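Local coordinates for protein putative NADPH-dependent oxidoreductase (Desulfitobacterium hafniense DCB-2, PDB 3DB2) that probably catalyses an NADPH-dependent oxidation or reduction, as a two-domain member of the GFO/IDH/MocA family with a Rossmann-fold nucleotide-binding domain, at residues S149-F154 and N244-K249; N251-L256 and T272-E277. One frame throughout, in Å; residues are numbered along the deposited sequence. Where two conformers were deposited one is given.

Contact 1: residues S149-F154 and N244-K249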
ATOM      1  N   SER C 149       5.857  -8.132  -4.861  1.00 15.49           N
ATOM      2  CA  SER C 149       4.697  -7.234  -4.843  1.00 14.66           C
ATOM      3  C   SER C 149       5.102  -5.793  -5.186  1.00 17.15           C
ATOM      4  O   SER C 149       6.255  -5.393  -5.116  1.00 15.11           O
ATOM      5  CB  SER C 149       4.013  -7.272  -3.488  1.00 15.60           C
ATOM      6  OG  SER C 149       4.803  -6.762  -2.443  1.00 20.61           O
ATOM      7  N   ILE C 150       4.073  -5.006  -5.542  1.00 12.92           N
ATOM      8  CA  ILE C 150       4.220  -3.592  -5.825  1.00  9.70           C
ATOM      9  C   ILE C 150       3.085  -2.841  -5.124  1.00 11.34           C
ATOM     10  O   ILE C 150       1.989  -3.355  -5.026  1.00 11.73           O
ATOM     11  CB  ILE C 150       4.216  -3.278  -7.325  1.00 14.39           C
ATOM     12  CG1 ILE C 150       5.449  -3.810  -8.049  1.00 13.48           C
ATOM     13  CG2 ILE C 150       4.031  -1.776  -7.576  1.00 15.80           C
ATOM     14  CD1 ILE C 150       5.320  -3.664  -9.553  1.00 19.17           C
ATOM     15  N   GLU C 151       3.386  -1.628  -4.631  1.00 14.03           N
ATOM     16  CA  GLU C 151       2.354  -0.766  -4.076  1.00 14.00           C
ATOM     17  C   GLU C 151       2.373   0.568  -4.835  1.00 12.86           C
ATOM     18  O   GLU C 151       3.440   1.163  -4.867  1.00 14.64           O
ATOM     19  CB  GLU C 151       2.568  -0.476  -2.587  1.00 13.10           C
ATOM     20  CG  GLU C 151       2.681  -1.757  -1.787  1.00 16.98           C
ATOM     21  CD  GLU C 151       3.491  -1.549  -0.513  1.00 19.83           C
ATOM     22  OE1 GLU C 151       4.179  -0.516  -0.358  1.00 17.60           O
ATOM     23  OE2 GLU C 151       3.449  -2.490   0.315  1.00 21.51           O
ATOM     24  N   ALA C 152       1.262   0.938  -5.419  1.00 15.32           N
ATOM     25  CA  ALA C 152       1.158   2.138  -6.243  1.00 14.47           C
ATOM     26  C   ALA C 152       0.105   3.049  -5.624  1.00 14.64           C
ATOM     27  O   ALA C 152      -0.890   2.531  -5.097  1.00 14.95           O
ATOM     28  CB  ALA C 152       0.782   1.790  -7.670  1.00 16.09           C
ATOM     29  N   VAL C 153       0.320   4.357  -5.655  1.00 11.16           N
ATOM     30  CA  VAL C 153      -0.662   5.266  -5.070  1.00 14.38           C
ATOM     31  C   VAL C 153      -0.818   6.460  -6.010  1.00 14.27           C
ATOM     32  O   VAL C 153       0.192   6.937  -6.517  1.00 14.90           O
ATOM     33  CB  VAL C 153      -0.243   5.786  -3.691  1.00 17.25           C
ATOM     34  CG1 VAL C 153      -1.197   6.846  -3.151  1.00 26.77           C
ATOM     35  CG2 VAL C 153      -0.136   4.623  -2.708  1.00 18.33           C
ATOM     36  N   PHE C 154      -2.046   6.912  -6.209  1.00 12.65           N
ATOM     37  CA  PHE C 154      -2.235   8.172  -6.945  1.00 15.33           C
ATOM     38  C   PHE C 154      -3.435   8.845  -6.224  1.00 15.55           C
ATOM     39  O   PHE C 154      -4.538   8.343  -6.194  1.00 14.72           O
ATOM     40  CB  PHE C 154      -2.419   7.992  -8.416  1.00 13.69           C
ATOM     41  CG  PHE C 154      -2.245   9.253  -9.279  1.00 15.22           C
ATOM     42  CD1 PHE C 154      -2.102  10.502  -8.735  1.00 13.29           C
ATOM     43  CD2 PHE C 154      -2.244   9.113 -10.668  1.00 15.65           C
ATOM     44  CE1 PHE C 154      -1.942  11.661  -9.499  1.00 16.35           C
ATOM     45  CE2 PHE C 154      -2.092  10.243 -11.454  1.00 20.99           C
ATOM     46  CZ  PHE C 154      -1.964  11.494 -10.874  1.00 17.03           C
ATOM     47  N   ASN C 244       6.183   1.548  -5.090  1.00 13.59           N
ATOM     48  CA  ASN C 244       7.151   0.819  -4.276  1.00 11.62           C
ATOM     49  C   ASN C 244       7.170  -0.587  -4.898  1.00 13.13           C
ATOM     50  O   ASN C 244       6.135  -1.219  -5.073  1.00 15.28           O
ATOM     51  CB  ASN C 244       6.795   0.696  -2.808  1.00 14.17           C
ATOM     52  CG  ASN C 244       6.598   2.046  -2.133  1.00 19.38           C
ATOM     53  OD1 ASN C 244       7.337   2.966  -2.410  1.00 17.46           O
ATOM     54  ND2 ASN C 244       5.622   2.159  -1.268  1.00 18.63           N
ATOM     55  N   VAL C 245       8.345  -1.049  -5.223  1.00 12.88           N
ATOM     56  CA  VAL C 245       8.589  -2.365  -5.777  1.00 13.86           C
ATOM     57  C   VAL C 245       9.490  -3.146  -4.797  1.00 14.83           C
ATOM     58  O   VAL C 245      10.547  -2.636  -4.437  1.00 11.09           O
ATOM     59  CB  VAL C 245       9.302  -2.267  -7.126  1.00 12.74           C
ATOM     60  CG1 VAL C 245       9.456  -3.627  -7.761  1.00 13.82           C
ATOM     61  CG2 VAL C 245       8.533  -1.320  -8.050  1.00 13.06           C
ATOM     62  N   TYR C 246       9.038  -4.320  -4.426  1.00 14.88           N
ATOM     63  CA  TYR C 246       9.737  -5.181  -3.485  1.00 12.18           C
ATOM     64  C   TYR C 246      10.356  -6.346  -4.267  1.00 12.49           C
ATOM     65  O   TYR C 246       9.592  -7.089  -4.899  1.00 14.04           O
ATOM     66  CB  TYR C 246       8.746  -5.694  -2.436  1.00 13.20           C
ATOM     67  CG  TYR C 246       8.157  -4.509  -1.677  1.00 17.12           C
ATOM     68  CD1 TYR C 246       8.887  -3.885  -0.678  1.00 20.36           C
ATOM     69  CD2 TYR C 246       6.891  -4.002  -1.960  1.00 15.01           C
ATOM     70  CE1 TYR C 246       8.365  -2.809   0.014  1.00 19.07           C
ATOM     71  CE2 TYR C 246       6.389  -2.925  -1.245  1.00 15.22           C
ATOM     72  CZ  TYR C 246       7.112  -2.313  -0.258  1.00 20.46           C
ATOM     73  OH  TYR C 246       6.629  -1.215   0.472  1.00 16.32           O
ATOM     74  N   GLY C 247      11.668  -6.454  -4.174  1.00 15.95           N
ATOM     75  CA  GLY C 247      12.470  -7.432  -4.890  1.00 14.28           C
ATOM     76  C   GLY C 247      13.260  -8.280  -3.916  1.00 17.84           C
ATOM     77  O   GLY C 247      13.393  -7.863  -2.749  1.00 14.56           O
ATOM     78  N   THR C 248      13.718  -9.462  -4.382  1.00 15.20           N
ATOM     79  CA  THR C 248      14.385 -10.371  -3.427  1.00 16.87           C
ATOM     80  C   THR C 248      15.782  -9.886  -3.085  1.00 20.04           C
ATOM     81  O   THR C 248      16.317 -10.276  -2.039  1.00 20.29           O
ATOM     82  CB  THR C 248      14.430 -11.821  -3.957  1.00 16.33           C
ATOM     83  OG1 THR C 248      15.004 -11.744  -5.276  1.00 19.76           O
ATOM     84  CG2 THR C 248      13.046 -12.446  -4.113  1.00 16.47           C
ATOM     85  N   LYS C 249      16.383  -9.053  -3.924  1.00 17.66           N
ATOM     86  CA  LYS C 249      17.678  -8.450  -3.693  0.50 18.68           C
ATOM     87  C   LYS C 249      17.607  -6.973  -3.306  1.00 20.07           C
ATOM     88  O   LYS C 249      18.526  -6.424  -2.718  1.00 21.49           O
ATOM     89  CB  LYS C 249      18.564  -8.482  -4.942  0.50 19.98           C
ATOM     90  CG  LYS C 249      18.882  -9.812  -5.585  0.50 23.63           C
ATOM     91  CD  LYS C 249      20.050  -9.669  -6.556  0.50 26.56           C
ATOM     92  CE  LYS C 249      19.663  -9.690  -8.010  0.50 25.34           C
ATOM     93  NZ  LYS C 249      19.382 -11.031  -8.593  0.50 37.12           N
TER
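Glu151, Asn244 and Tyr246 all set CG beside their own backbone N and anti to the carbonyl carbon (chi1 all near -60°), which gathers a carboxylate, an amide and a phenol on one face of two antiparallel strands. Glu151 runs extended beyond CG along the edge of the Tyr246 ring, and its OE1 takes two bonds. Tyr246 OH donates to OE1 at 2.7 Å from above the carboxylate plane, while Asn244 ND2 reaches the same OE1 at 3.2 Å, nearly along its C-O axis. Carboxylate and ring planes stand 71° apart. Two donors on one oxygen fix the rotation of the carboxylate; OE2 is bonded by Tyr230 of the second subunit. These strands, 147-155 and 240-247, are neighbours in the mixed sheet of the C-terminal domain, and this polar face meets the other chain. Glu151 and Asn244 form a hydrogen-bonded pair, Glu151 N to Asn244 O and Asn244 N to Glu151 O, both 2.8 Å. On the other face, at the non-hydrogen-bonded pair, Ile150 CG1 lies 4.0 Å from Val245 CG2, the two side chains side by side, and Ile150 packs on Leu190 and Leu194 of helix 183-194.

Contact 2: residues N251-L256 and T272-E277; sequences NLFYQL and TLIKRE
Arg276 and Phe253 meet across two antiparallel strands, two residues off in register, on the face they share with Asn251, Ile274, Gln255 and Thr272. Arg276 CB starts beside the ring, 3.8 Å from Phe253 CE2. CG continues anti to the backbone N (chi1 174°), and CD passes the same ring carbon at 4.2 Å. The chain then bends at chi3 (-69°), bringing NE to 3.8 Å and CZ to 3.9 Å from CE2. Phe253 therefore presents a ring edge to one face of the guanidinium, with the two planes 71° apart, and the contact falls toward the rim of the group. The same NE forms a salt bridge with Asp292 on the adjoining strand 290-295, and at the tip NH1 bonds Gly239 O of the second subunit. Farther along this face, Ile274 CG2 packs on Phe253 CD2, and a water donates to Phe253 O while also hydrogen-bonding Thr272 OG1. On the reverse face Leu273 CD1 touches both Leu252 CB and Tyr254 CB, at 4.0 Å from each; Met135 of helix 130-140 touches both Leu273 and Tyr254. Lys275 CG brushes Leu252 CD2, but its extended chain carries NZ away to salt bridges with Glu143 and, through a long, weak hydrogen bond, with Glu277. Three hydrogen-bonded pairs, Asn251 with Arg276, Phe253 with Ile274 and Gln255 with Thr272, supply six backbone bonds. This is a regular antiparallel ladder in the large mixed sheet of a GFO/IDH/MocA C-terminal domain, with one face packed on a helix and the other turned in part to the partner subunit.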
ATOM      1  N   ASN C 251      14.715  -3.245  -2.919  1.00 16.65           N
ATOM      2  CA  ASN C 251      13.415  -2.579  -3.112  1.00 16.99           C
ATOM      3  C   ASN C 251      13.602  -1.231  -3.804  1.00 17.31           C
ATOM      4  O   ASN C 251      14.611  -0.577  -3.598  1.00 16.90           O
ATOM      5  CB  ASN C 251      12.760  -2.363  -1.771  1.00 13.78           C
ATOM      6  CG  ASN C 251      12.477  -3.634  -1.017  1.00 13.69           C
ATOM      7  OD1 ASN C 251      12.194  -4.674  -1.566  1.00 14.55           O
ATOM      8  ND2 ASN C 251      12.566  -3.542   0.315  1.00 22.66           N
ATOM      9  N   LEU C 252      12.615  -0.812  -4.584  1.00 14.14           N
ATOM     10  CA  LEU C 252      12.617   0.518  -5.173  1.00 13.27           C
ATOM     11  C   LEU C 252      11.464   1.353  -4.601  1.00 12.27           C
ATOM     12  O   LEU C 252      10.345   0.820  -4.489  1.00 15.43           O
ATOM     13  CB  LEU C 252      12.435   0.419  -6.671  1.00 12.44           C
ATOM     14  CG  LEU C 252      13.360  -0.485  -7.452  1.00 16.13           C
ATOM     15  CD1 LEU C 252      12.891  -0.613  -8.888  1.00 19.57           C
ATOM     16  CD2 LEU C 252      14.784   0.054  -7.363  1.00 21.31           C
ATOM     17  N   PHE C 253      11.768   2.593  -4.320  1.00 14.77           N
ATOM     18  CA  PHE C 253      10.776   3.567  -3.840  1.00 16.84           C
ATOM     19  C   PHE C 253      10.816   4.800  -4.734  1.00 14.88           C
ATOM     20  O   PHE C 253      11.790   5.534  -4.758  1.00 12.38           O
ATOM     21  CB  PHE C 253      11.043   4.002  -2.401  1.00 17.46           C
ATOM     22  CG  PHE C 253      11.217   2.859  -1.424  1.00 19.40           C
ATOM     23  CD1 PHE C 253      10.143   2.043  -1.122  1.00 21.91           C
ATOM     24  CD2 PHE C 253      12.456   2.635  -0.828  1.00 22.26           C
ATOM     25  CE1 PHE C 253      10.306   1.004  -0.214  1.00 23.38           C
ATOM     26  CE2 PHE C 253      12.621   1.579   0.068  1.00 22.75           C
ATOM     27  CZ  PHE C 253      11.554   0.752   0.334  1.00 18.80           C
ATOM     28  N   TYR C 254       9.742   5.022  -5.462  1.00 15.49           N
ATOM     29  CA  TYR C 254       9.575   6.131  -6.389  1.00 12.43           C
ATOM     30  C   TYR C 254       8.462   7.063  -5.887  1.00 19.17           C
ATOM     31  O   TYR C 254       7.415   6.572  -5.448  1.00 13.05           O
ATOM     32  CB  TYR C 254       9.215   5.628  -7.770  1.00 16.20           C
ATOM     33  CG  TYR C 254       8.822   6.612  -8.835  1.00 16.14           C
ATOM     34  CD1 TYR C 254       9.768   7.440  -9.428  1.00 17.77           C
ATOM     35  CD2 TYR C 254       7.503   6.724  -9.281  1.00 18.25           C
ATOM     36  CE1 TYR C 254       9.404   8.343 -10.403  1.00 18.00           C
ATOM     37  CE2 TYR C 254       7.154   7.633 -10.277  1.00 19.15           C
ATOM     38  CZ  TYR C 254       8.108   8.444 -10.836  1.00 18.79           C
ATOM     39  OH  TYR C 254       7.816   9.358 -11.831  1.00 23.20           O
ATOM     40  N   GLN C 255       8.731   8.347  -5.965  1.00 17.34           N
ATOM     41  CA  GLN C 255       7.835   9.441  -5.671  1.00 14.58           C
ATOM     42  C   GLN C 255       7.849  10.463  -6.805  1.00 14.29           C
ATOM     43  O   GLN C 255       8.931  10.827  -7.249  1.00 14.04           O
ATOM     44  CB  GLN C 255       8.230  10.181  -4.379  1.00 24.10           C
ATOM     45  CG  GLN C 255       7.843   9.514  -3.084  1.00 35.83           C
ATOM     46  CD  GLN C 255       6.408   9.731  -2.655  1.00 48.56           C
ATOM     47  OE1 GLN C 255       5.682  10.559  -3.208  1.00 48.53           O
ATOM     48  NE2 GLN C 255       5.939   8.986  -1.650  1.00 58.23           N
ATOM     49  N   LEU C 256       6.692  10.911  -7.252  1.00 13.29           N
ATOM     50  CA  LEU C 256       6.642  11.997  -8.240  1.00 15.78           C
ATOM     51  C   LEU C 256       5.803  13.164  -7.754  1.00 13.57           C
ATOM     52  O   LEU C 256       4.768  12.919  -7.132  1.00 17.73           O
ATOM     53  CB  LEU C 256       6.088  11.441  -9.540  1.00 17.07           C
ATOM     54  CG  LEU C 256       5.740  12.445 -10.645  1.00 18.82           C
ATOM     55  CD1 LEU C 256       7.048  12.950 -11.256  1.00 22.02           C
ATOM     56  CD2 LEU C 256       4.802  11.769 -11.619  1.00 16.00           C
ATOM     57  N   THR C 272      11.930  11.204  -7.478  1.00 16.47           N
ATOM     58  CA  THR C 272      13.060  10.609  -6.803  1.00 19.80           C
ATOM     59  C   THR C 272      12.852   9.075  -6.913  1.00 18.43           C
ATOM     60  O   THR C 272      11.702   8.654  -6.739  1.00 17.38           O
ATOM     61  CB  THR C 272      13.221  10.830  -5.300  1.00 23.65           C
ATOM     62  OG1 THR C 272      11.908  10.875  -4.708  1.00 30.70           O
ATOM     63  CG2 THR C 272      13.946  12.122  -4.976  1.00 35.95           C
ATOM     64  N   LEU C 273      13.939   8.394  -7.173  1.00 16.93           N
ATOM     65  CA  LEU C 273      13.900   6.925  -7.151  1.00 12.89           C
ATOM     66  C   LEU C 273      14.994   6.469  -6.181  1.00 20.26           C
ATOM     67  O   LEU C 273      16.123   6.908  -6.356  1.00 18.31           O
ATOM     68  CB  LEU C 273      14.079   6.330  -8.527  1.00 15.42           C
ATOM     69  CG  LEU C 273      14.168   4.800  -8.653  1.00 18.77           C
ATOM     70  CD1 LEU C 273      12.913   4.105  -8.167  1.00 20.29           C
ATOM     71  CD2 LEU C 273      14.496   4.383 -10.077  1.00 19.22           C
ATOM     72  N   ILE C 274      14.614   5.631  -5.226  1.00 17.37           N
ATOM     73  CA  ILE C 274      15.623   5.202  -4.231  1.00 16.23           C
ATOM     74  C   ILE C 274      15.630   3.694  -4.260  1.00 16.67           C
ATOM     75  O   ILE C 274      14.581   3.080  -4.370  1.00 17.63           O
ATOM     76  CB  ILE C 274      15.295   5.820  -2.875  1.00 16.66           C
ATOM     77  CG1 ILE C 274      15.708   7.310  -2.774  1.00 19.10           C
ATOM     78  CG2 ILE C 274      15.873   4.969  -1.756  1.00 20.19           C
ATOM     79  CD1 ILE C 274      17.127   7.461  -2.244  1.00 34.08           C
ATOM     80  N   LYS C 275      16.811   3.091  -4.216  1.00 17.38           N
ATOM     81  CA  LYS C 275      17.043   1.675  -4.127  1.00 16.74           C
ATOM     82  C   LYS C 275      17.481   1.309  -2.697  1.00 16.99           C
ATOM     83  O   LYS C 275      18.435   1.885  -2.173  1.00 20.30           O
ATOM     84  CB  LYS C 275      18.144   1.216  -5.077  1.00 17.57           C
ATOM     85  CG  LYS C 275      18.328  -0.264  -5.291  1.00 18.94           C
ATOM     86  CD  LYS C 275      19.675  -0.545  -5.981  1.00 26.20           C
ATOM     87  CE  LYS C 275      19.631  -1.824  -6.806  1.00 37.45           C
ATOM     88  NZ  LYS C 275      20.989  -2.197  -7.293  1.00 39.99           N
ATOM     89  N   ARG C 276      16.779   0.362  -2.113  1.00 16.40           N
ATOM     90  CA  ARG C 276      17.132  -0.155  -0.792  1.00 18.39           C
ATOM     91  C   ARG C 276      17.740  -1.540  -0.981  1.00 19.31           C
ATOM     92  O   ARG C 276      17.037  -2.425  -1.486  1.00 16.85           O
ATOM     93  CB  ARG C 276      15.929  -0.203   0.142  1.00 20.74           C
ATOM     94  CG  ARG C 276      16.295  -0.889   1.477  1.00 25.94           C
ATOM     95  CD  ARG C 276      15.112  -0.788   2.451  1.00 21.45           C
ATOM     96  NE  ARG C 276      15.000   0.630   2.815  1.00 23.11           N
ATOM     97  CZ  ARG C 276      14.100   1.069   3.692  1.00 27.11           C
ATOM     98  NH1 ARG C 276      13.280   0.185   4.251  1.00 29.15           N
ATOM     99  NH2 ARG C 276      14.058   2.364   3.976  1.00 26.89           N
ATOM    100  N   GLU C 277      19.014  -1.725  -0.616  1.00 18.23           N
ATOM    101  CA  GLU C 277      19.655  -3.000  -0.937  1.00 18.63           C
ATOM    102  C   GLU C 277      20.540  -3.438   0.214  1.00 22.34           C
ATOM    103  O   GLU C 277      20.824  -2.594   1.060  1.00 28.67           O
ATOM    104  CB  GLU C 277      20.511  -2.864  -2.205  1.00 21.71           C
ATOM    105  CG  GLU C 277      21.603  -1.837  -1.979  1.00 25.69           C
ATOM    106  CD  GLU C 277      22.537  -1.613  -3.134  1.00 31.77           C
ATOM    107  OE1 GLU C 277      22.398  -2.335  -4.133  1.00 34.61           O
ATOM    108  OE2 GLU C 277      23.379  -0.699  -3.007  1.00 43.56           O
TER
HETATM  109  O   HOH W   1      11.717   8.035  -3.567  1.00 24.54           O

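How the contacts relate
Both segments of contact 1 precede those of contact 2 in the chain, and the centres of the two contacts lie about 9 Å apart in the mixed sheet of the C-terminal domain. The order across this part of the sheet is 147-155, 240-247, 250-256, 271-278, so the two contacts are the outer pairings of four consecutive antiparallel strands. Strands 240-247 and 250-256, successive in the chain, join them: Val245 O lies 2.8 Å from Leu252 N, a probable hydrogen bond, and Asn244 packs on Phe253. Both contacts touch the second subunit, so one continuous sheet carries side chains from both into the dimer interface, apart from the parallel sheet of the Rossmann domain.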